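Local coordinates for protein dicer Related Helicase (Caenorhabditis elegans, PDB 6M6Q) that probably hydrolyses ATP as an RNA helicase of the RIG-I-like receptor (RLR) subfamily, binding single- and double-stranded RNA, and is represented here by its N-terminal domain, at residues B[20-34]-B[124-138]. Numbering follows the deposited sequence.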
loop_
_atom_site.group_PDB
_atom_site.type_symbol
_atom_site.label_atom_id
_atom_site.label_comp_id
_atom_site.label_asym_id
_atom_site.label_seq_id
_atom_site.Cartn_x
_atom_site.Cartn_y
_atom_site.Cartn_z
ATOM N N PHE B 20 19.862 -13.151 3.012
ATOM C CA PHE B 20 19.295 -12.218 2.010
ATOM C C PHE B 20 18.356 -12.983 1.064
ATOM O O PHE B 20 17.263 -12.457 0.726
ATOM C CB PHE B 20 20.411 -11.514 1.240
ATOM C CG PHE B 20 19.932 -10.408 0.333
ATOM C CD1 PHE B 20 19.399 -10.691 -0.918
ATOM C CD2 PHE B 20 20.013 -9.081 0.729
ATOM C CE1 PHE B 20 18.959 -9.674 -1.749
ATOM C CE2 PHE B 20 19.568 -8.068 -0.104
ATOM C CZ PHE B 20 19.039 -8.365 -1.338
ATOM N N GLU B 21 18.766 -14.190 0.652
ATOM C CA GLU B 21 18.131 -14.975 -0.447
ATOM C C GLU B 21 16.850 -15.653 0.062
ATOM O O GLU B 21 16.114 -16.202 -0.776
ATOM C CB GLU B 21 19.118 -16.002 -1.008
ATOM C CG GLU B 21 20.397 -15.388 -1.589
ATOM C CD GLU B 21 21.502 -15.093 -0.585
ATOM O OE1 GLU B 21 22.475 -14.421 -0.965
ATOM O OE2 GLU B 21 21.386 -15.528 0.576
ATOM N N SER B 22 16.556 -15.574 1.367
ATOM C CA SER B 22 15.312 -16.136 1.957
ATOM C C SER B 22 14.108 -15.326 1.471
ATOM O O SER B 22 14.132 -14.102 1.501
ATOM C CB SER B 22 15.374 -16.185 3.461
ATOM O OG SER B 22 14.102 -16.570 3.994
ATOM N N PRO B 23 13.016 -15.980 1.020
ATOM C CA PRO B 23 11.822 -15.267 0.588
ATOM C C PRO B 23 11.295 -14.280 1.645
ATOM O O PRO B 23 10.697 -13.286 1.266
ATOM C CB PRO B 23 10.759 -16.363 0.364
ATOM C CG PRO B 23 11.549 -17.655 0.237
ATOM C CD PRO B 23 12.855 -17.432 0.968
ATOM N N TYR B 24 11.486 -14.608 2.931
ATOM C CA TYR B 24 10.871 -13.923 4.091
ATOM C C TYR B 24 11.789 -12.787 4.596
ATOM O O TYR B 24 11.361 -12.049 5.511
ATOM C CB TYR B 24 10.567 -14.949 5.181
ATOM C CG TYR B 24 9.708 -16.107 4.733
ATOM C CD1 TYR B 24 8.328 -16.004 4.724
ATOM C CD2 TYR B 24 10.265 -17.323 4.350
ATOM C CE1 TYR B 24 7.520 -17.070 4.359
ATOM C CE2 TYR B 24 9.472 -18.399 3.977
ATOM C CZ TYR B 24 8.095 -18.265 3.963
ATOM O OH TYR B 24 7.293 -19.300 3.594
ATOM N N PHE B 25 12.978 -12.599 3.997
ATOM C CA PHE B 25 13.961 -11.573 4.445
ATOM C C PHE B 25 13.531 -10.146 4.070
ATOM O O PHE B 25 13.558 -9.294 4.936
ATOM C CB PHE B 25 15.381 -11.842 3.952
ATOM C CG PHE B 25 16.332 -10.695 4.212
ATOM C CD1 PHE B 25 16.780 -10.404 5.493
ATOM C CD2 PHE B 25 16.749 -9.873 3.181
ATOM C CE1 PHE B 25 17.643 -9.339 5.725
ATOM C CE2 PHE B 25 17.629 -8.824 3.410
ATOM C CZ PHE B 25 18.065 -8.554 4.684
ATOM N N PRO B 26 13.238 -9.775 2.791
ATOM C CA PRO B 26 12.978 -8.370 2.453
ATOM C C PRO B 26 12.019 -7.660 3.427
ATOM O O PRO B 26 12.350 -6.598 3.878
ATOM C CB PRO B 26 12.349 -8.462 1.052
ATOM C CG PRO B 26 13.015 -9.671 0.452
ATOM C CD PRO B 26 13.136 -10.646 1.612
ATOM N N ALA B 27 10.885 -8.291 3.743
ATOM C CA ALA B 27 9.807 -7.748 4.605
ATOM C C ALA B 27 10.307 -7.619 6.041
ATOM O O ALA B 27 9.952 -6.634 6.711
ATOM C CB ALA B 27 8.583 -8.631 4.546
ATOM N N TYR B 28 11.040 -8.608 6.518
ATOM C CA TYR B 28 11.577 -8.617 7.884
ATOM C C TYR B 28 12.585 -7.469 8.013
ATOM O O TYR B 28 12.454 -6.668 8.954
ATOM C CB TYR B 28 12.153 -9.984 8.248
ATOM C CG TYR B 28 12.526 -10.080 9.707
ATOM C CD1 TYR B 28 13.837 -9.903 10.129
ATOM C CD2 TYR B 28 11.550 -10.220 10.677
ATOM C CE1 TYR B 28 14.166 -9.900 11.470
ATOM C CE2 TYR B 28 11.869 -10.239 12.022
ATOM C CZ TYR B 28 13.181 -10.073 12.419
ATOM O OH TYR B 28 13.496 -10.116 13.749
ATOM N N PHE B 29 13.488 -7.325 7.046
ATOM C CA PHE B 29 14.501 -6.235 7.018
ATOM C C PHE B 29 13.799 -4.868 7.061
ATOM O O PHE B 29 14.324 -3.965 7.716
ATOM C CB PHE B 29 15.396 -6.340 5.787
ATOM C CG PHE B 29 16.450 -5.267 5.709
ATOM C CD1 PHE B 29 17.659 -5.409 6.362
ATOM C CD2 PHE B 29 16.217 -4.091 5.008
ATOM C CE1 PHE B 29 18.619 -4.410 6.308
ATOM C CE2 PHE B 29 17.180 -3.095 4.954
ATOM C CZ PHE B 29 18.386 -3.262 5.592
ATOM N N ARG B 30 12.644 -4.737 6.391
ATOM C CA ARG B 30 11.880 -3.460 6.248
ATOM C C ARG B 30 11.172 -3.082 7.554
ATOM O O ARG B 30 10.679 -1.967 7.613
ATOM C CB ARG B 30 10.880 -3.546 5.087
ATOM C CG ARG B 30 11.550 -3.472 3.723
ATOM C CD ARG B 30 10.588 -3.234 2.599
ATOM N NE ARG B 30 9.627 -4.312 2.412
ATOM C CZ ARG B 30 9.725 -5.283 1.488
ATOM N NH1 ARG B 30 10.780 -5.353 0.688
ATOM N NH2 ARG B 30 8.757 -6.178 1.370
ATOM N N LEU B 31 11.217 -3.926 8.594
ATOM C CA LEU B 31 10.793 -3.533 9.976
ATOM C C LEU B 31 11.873 -2.625 10.600
ATOM O O LEU B 31 11.539 -1.895 11.568
ATOM C CB LEU B 31 10.520 -4.783 10.826
ATOM C CG LEU B 31 9.363 -5.673 10.343
ATOM C CD1 LEU B 31 9.431 -7.062 10.956
ATOM C CD2 LEU B 31 8.024 -5.048 10.654
ATOM N N LEU B 32 13.067 -2.557 9.983
ATOM C CA LEU B 32 14.187 -1.632 10.372
ATOM C C LEU B 32 14.277 -0.432 9.411
ATOM O O LEU B 32 15.310 0.255 9.439
ATOM C CB LEU B 32 15.530 -2.386 10.345
ATOM C CG LEU B 32 15.796 -3.363 11.480
ATOM C CD1 LEU B 32 16.948 -4.284 11.116
ATOM C CD2 LEU B 32 16.096 -2.620 12.763
ATOM N N LYS B 33 13.284 -0.211 8.556
ATOM C CA LYS B 33 13.347 0.838 7.502
ATOM C C LYS B 33 13.551 2.232 8.134
ATOM O O LYS B 33 14.213 3.043 7.499
ATOM C CB LYS B 33 12.107 0.778 6.607
ATOM C CG LYS B 33 10.805 1.303 7.199
ATOM C CD LYS B 33 9.711 1.375 6.147
ATOM C CE LYS B 33 8.694 2.441 6.413
ATOM N NZ LYS B 33 7.441 2.166 5.679
ATOM N N TRP B 34 13.006 2.504 9.327
ATOM C CA TRP B 34 13.131 3.838 9.987
ATOM C C TRP B 34 14.528 3.984 10.580
ATOM O O TRP B 34 15.075 5.128 10.538
ATOM C CB TRP B 34 12.036 4.069 11.033
ATOM C CG TRP B 34 10.658 4.178 10.442
ATOM C CD1 TRP B 34 9.553 3.453 10.793
ATOM C CD2 TRP B 34 10.241 5.044 9.366
ATOM N NE1 TRP B 34 8.482 3.810 10.015
ATOM C CE2 TRP B 34 8.876 4.780 9.130
ATOM C CE3 TRP B 34 10.879 6.026 8.595
ATOM C CZ2 TRP B 34 8.144 5.459 8.157
ATOM C CZ3 TRP B 34 10.157 6.687 7.624
ATOM C CH2 TRP B 34 8.809 6.399 7.405
ATOM N N LEU B 124 12.546 5.405 0.579
ATOM C CA LEU B 124 12.443 4.058 1.188
ATOM C C LEU B 124 11.657 3.117 0.259
ATOM O O LEU B 124 12.112 1.985 0.083
ATOM C CB LEU B 124 11.789 4.170 2.574
ATOM C CG LEU B 124 12.645 4.831 3.655
ATOM C CD1 LEU B 124 12.010 4.670 5.036
ATOM C CD2 LEU B 124 14.053 4.263 3.663
ATOM N N ASN B 125 10.550 3.568 -0.328
ATOM C CA ASN B 125 9.672 2.714 -1.177
ATOM C C ASN B 125 10.353 2.401 -2.520
ATOM O O ASN B 125 9.890 1.485 -3.179
ATOM C CB ASN B 125 8.313 3.347 -1.437
ATOM C CG ASN B 125 7.465 3.454 -0.191
ATOM O OD1 ASN B 125 7.671 2.726 0.787
ATOM N ND2 ASN B 125 6.501 4.352 -0.221
ATOM N N THR B 126 11.346 3.189 -2.931
ATOM C CA THR B 126 12.115 2.988 -4.181
ATOM C C THR B 126 13.236 1.959 -3.943
ATOM O O THR B 126 13.347 1.021 -4.754
ATOM C CB THR B 126 12.660 4.321 -4.720
ATOM O OG1 THR B 126 11.579 5.224 -4.928
ATOM C CG2 THR B 126 13.391 4.165 -6.030
ATOM N N VAL B 127 14.011 2.115 -2.863
ATOM C CA VAL B 127 15.277 1.365 -2.621
ATOM C C VAL B 127 14.993 0.021 -1.929
ATOM O O VAL B 127 15.742 -0.885 -2.151
ATOM C CB VAL B 127 16.295 2.186 -1.811
ATOM C CG1 VAL B 127 16.634 3.479 -2.483
ATOM C CG2 VAL B 127 15.826 2.434 -0.398
ATOM N N LEU B 128 14.005 -0.067 -1.051
ATOM C CA LEU B 128 13.824 -1.251 -0.162
ATOM C C LEU B 128 12.842 -2.257 -0.793
ATOM O O LEU B 128 12.500 -3.215 -0.133
ATOM C CB LEU B 128 13.326 -0.789 1.218
ATOM C CG LEU B 128 14.332 -0.018 2.080
ATOM C CD1 LEU B 128 13.838 0.076 3.510
ATOM C CD2 LEU B 128 15.712 -0.660 2.060
ATOM N N PHE B 129 12.377 -2.043 -2.014
ATOM C CA PHE B 129 11.426 -2.972 -2.682
ATOM C C PHE B 129 12.026 -3.435 -4.008
ATOM O O PHE B 129 11.291 -3.983 -4.847
ATOM C CB PHE B 129 10.057 -2.310 -2.829
ATOM C CG PHE B 129 9.270 -2.195 -1.542
ATOM C CD1 PHE B 129 9.487 -1.147 -0.646
ATOM C CD2 PHE B 129 8.287 -3.127 -1.229
ATOM C CE1 PHE B 129 8.757 -1.060 0.535
ATOM C CE2 PHE B 129 7.537 -3.010 -0.061
ATOM C CZ PHE B 129 7.763 -1.973 0.808
ATOM N N ASP B 130 13.337 -3.242 -4.147
ATOM C CA ASP B 130 14.157 -3.555 -5.339
ATOM C C ASP B 130 15.348 -4.384 -4.867
ATOM O O ASP B 130 15.947 -4.005 -3.815
ATOM C CB ASP B 130 14.650 -2.272 -6.002
ATOM C CG ASP B 130 15.372 -2.470 -7.318
ATOM O OD1 ASP B 130 16.614 -2.549 -7.292
ATOM O OD2 ASP B 130 14.691 -2.476 -8.367
ATOM N N GLU B 131 15.662 -5.482 -5.566
ATOM C CA GLU B 131 16.744 -6.421 -5.170
ATOM C C GLU B 131 18.065 -5.639 -5.074
ATOM O O GLU B 131 18.724 -5.729 -4.033
ATOM C CB GLU B 131 16.857 -7.589 -6.156
ATOM C CG GLU B 131 18.203 -8.319 -6.077
ATOM C CD GLU B 131 18.186 -9.803 -6.404
ATOM O OE1 GLU B 131 17.178 -10.275 -6.994
ATOM O OE2 GLU B 131 19.194 -10.485 -6.076
ATOM N N LYS B 132 18.419 -4.899 -6.123
ATOM C CA LYS B 132 19.718 -4.179 -6.227
ATOM C C LYS B 132 19.825 -3.196 -5.065
ATOM O O LYS B 132 20.927 -3.058 -4.508
ATOM C CB LYS B 132 19.839 -3.457 -7.577
ATOM C CG LYS B 132 19.543 -4.313 -8.812
ATOM C CD LYS B 132 19.538 -3.548 -10.137
ATOM C CE LYS B 132 18.356 -2.605 -10.300
ATOM N NZ LYS B 132 17.094 -3.324 -10.610
ATOM N N GLY B 133 18.712 -2.544 -4.732
ATOM C CA GLY B 133 18.606 -1.549 -3.651
ATOM C C GLY B 133 18.669 -2.166 -2.267
ATOM O O GLY B 133 19.235 -1.540 -1.385
ATOM N N LEU B 134 18.105 -3.355 -2.084
ATOM C CA LEU B 134 18.191 -4.094 -0.799
ATOM C C LEU B 134 19.625 -4.561 -0.567
ATOM O O LEU B 134 20.067 -4.538 0.580
ATOM C CB LEU B 134 17.231 -5.272 -0.826
ATOM C CG LEU B 134 15.957 -5.058 -0.030
ATOM C CD1 LEU B 134 14.890 -6.028 -0.477
ATOM C CD2 LEU B 134 16.228 -5.193 1.460
ATOM N N ARG B 135 20.316 -4.959 -1.624
ATOM C CA ARG B 135 21.745 -5.343 -1.571
ATOM C C ARG B 135 22.525 -4.185 -0.962
ATOM O O ARG B 135 23.308 -4.432 -0.029
ATOM C CB ARG B 135 22.266 -5.709 -2.968
ATOM C CG ARG B 135 21.748 -7.039 -3.497
ATOM C CD ARG B 135 22.525 -8.195 -2.933
ATOM N NE ARG B 135 21.946 -9.478 -3.282
ATOM C CZ ARG B 135 22.280 -10.630 -2.711
ATOM N NH1 ARG B 135 21.711 -11.753 -3.115
ATOM N NH2 ARG B 135 23.200 -10.660 -1.754
ATOM N N ILE B 136 22.305 -2.972 -1.463
ATOM C CA ILE B 136 23.050 -1.771 -1.006
ATOM C C ILE B 136 22.683 -1.522 0.454
ATOM O O ILE B 136 23.614 -1.251 1.263
ATOM C CB ILE B 136 22.771 -0.557 -1.899
ATOM C CG1 ILE B 136 23.073 -0.868 -3.367
ATOM C CG2 ILE B 136 23.564 0.645 -1.404
ATOM C CD1 ILE B 136 22.696 0.233 -4.322
ATOM N N ALA B 137 21.393 -1.644 0.787
ATOM C CA ALA B 137 20.863 -1.387 2.142
ATOM C C ALA B 137 21.438 -2.416 3.116
ATOM O O ALA B 137 21.752 -2.030 4.247
ATOM C CB ALA B 137 19.362 -1.410 2.127
ATOM N N ASP B 138 21.577 -3.675 2.679
ATOM C CA ASP B 138 22.118 -4.792 3.510
ATOM C C ASP B 138 23.546 -4.427 3.918
ATOM O O ASP B 138 23.830 -4.434 5.112
ATOM C CB ASP B 138 22.051 -6.133 2.764
ATOM C CG ASP B 138 22.109 -7.376 3.650
ATOM O OD1 ASP B 138 21.624 -7.301 4.802
ATOM O OD2 ASP B 138 22.626 -8.430 3.166
#
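Phe-20 packs against helix 131-144 under the guanidinium of Arg-135. The two planes are 23° apart and their centres 3.8 Å, a stacked cation-pi pair. The first torsion of Phe-20 turns its ring away from the backbone N and onto the helix, and its CZ lies 3.6 Å from CB of Leu-134. Arg-135 bends at chi2 and folds its CD and guanidinium over one ring face. At the guanidinium edge, Glu-21 OE1 forms a long salt bridge to Arg-135 NH1 (3.5 Å).

The branches of Leu-134 divide between two neighbours. CD1 meets Pro-26 CB, and CD2 lies 3.7 Å from Phe-29 CD2. Phe-29 also touches Ala-137 CB and Leu-128 CD2.

Arg-30 makes a second cation-pi stack. Its guanidinium lies flat on Phe-129, planes 16° apart, and its CD covers the same ring face. Its NH1 donates to Leu-128 O at 2.9 Å. This bond serves a carbonyl in the turn between helices 94-127 and 131-144. NE pairs with Asp-188, so the buried charge is probably balanced there. A leucine in place of Arg-30 would probably strand the Asp-188 carboxylate without its mate and leave Leu-128 O without this donor.

The contact joins the short helix 25-29 and the start of helix 33-42 to the ends of helices 94-127 and 131-144 that meet at the turn 128-130, in an all-helical domain. The axis of helix 25-29 lies at 51° to the 131-138 part of helix 131-144. Helix 146-152 packs on Phe-29 and Asp-138, helix 186-193 on Ala-27 and Leu-31, and helix 262-271 on Leu-31 and Trp-34.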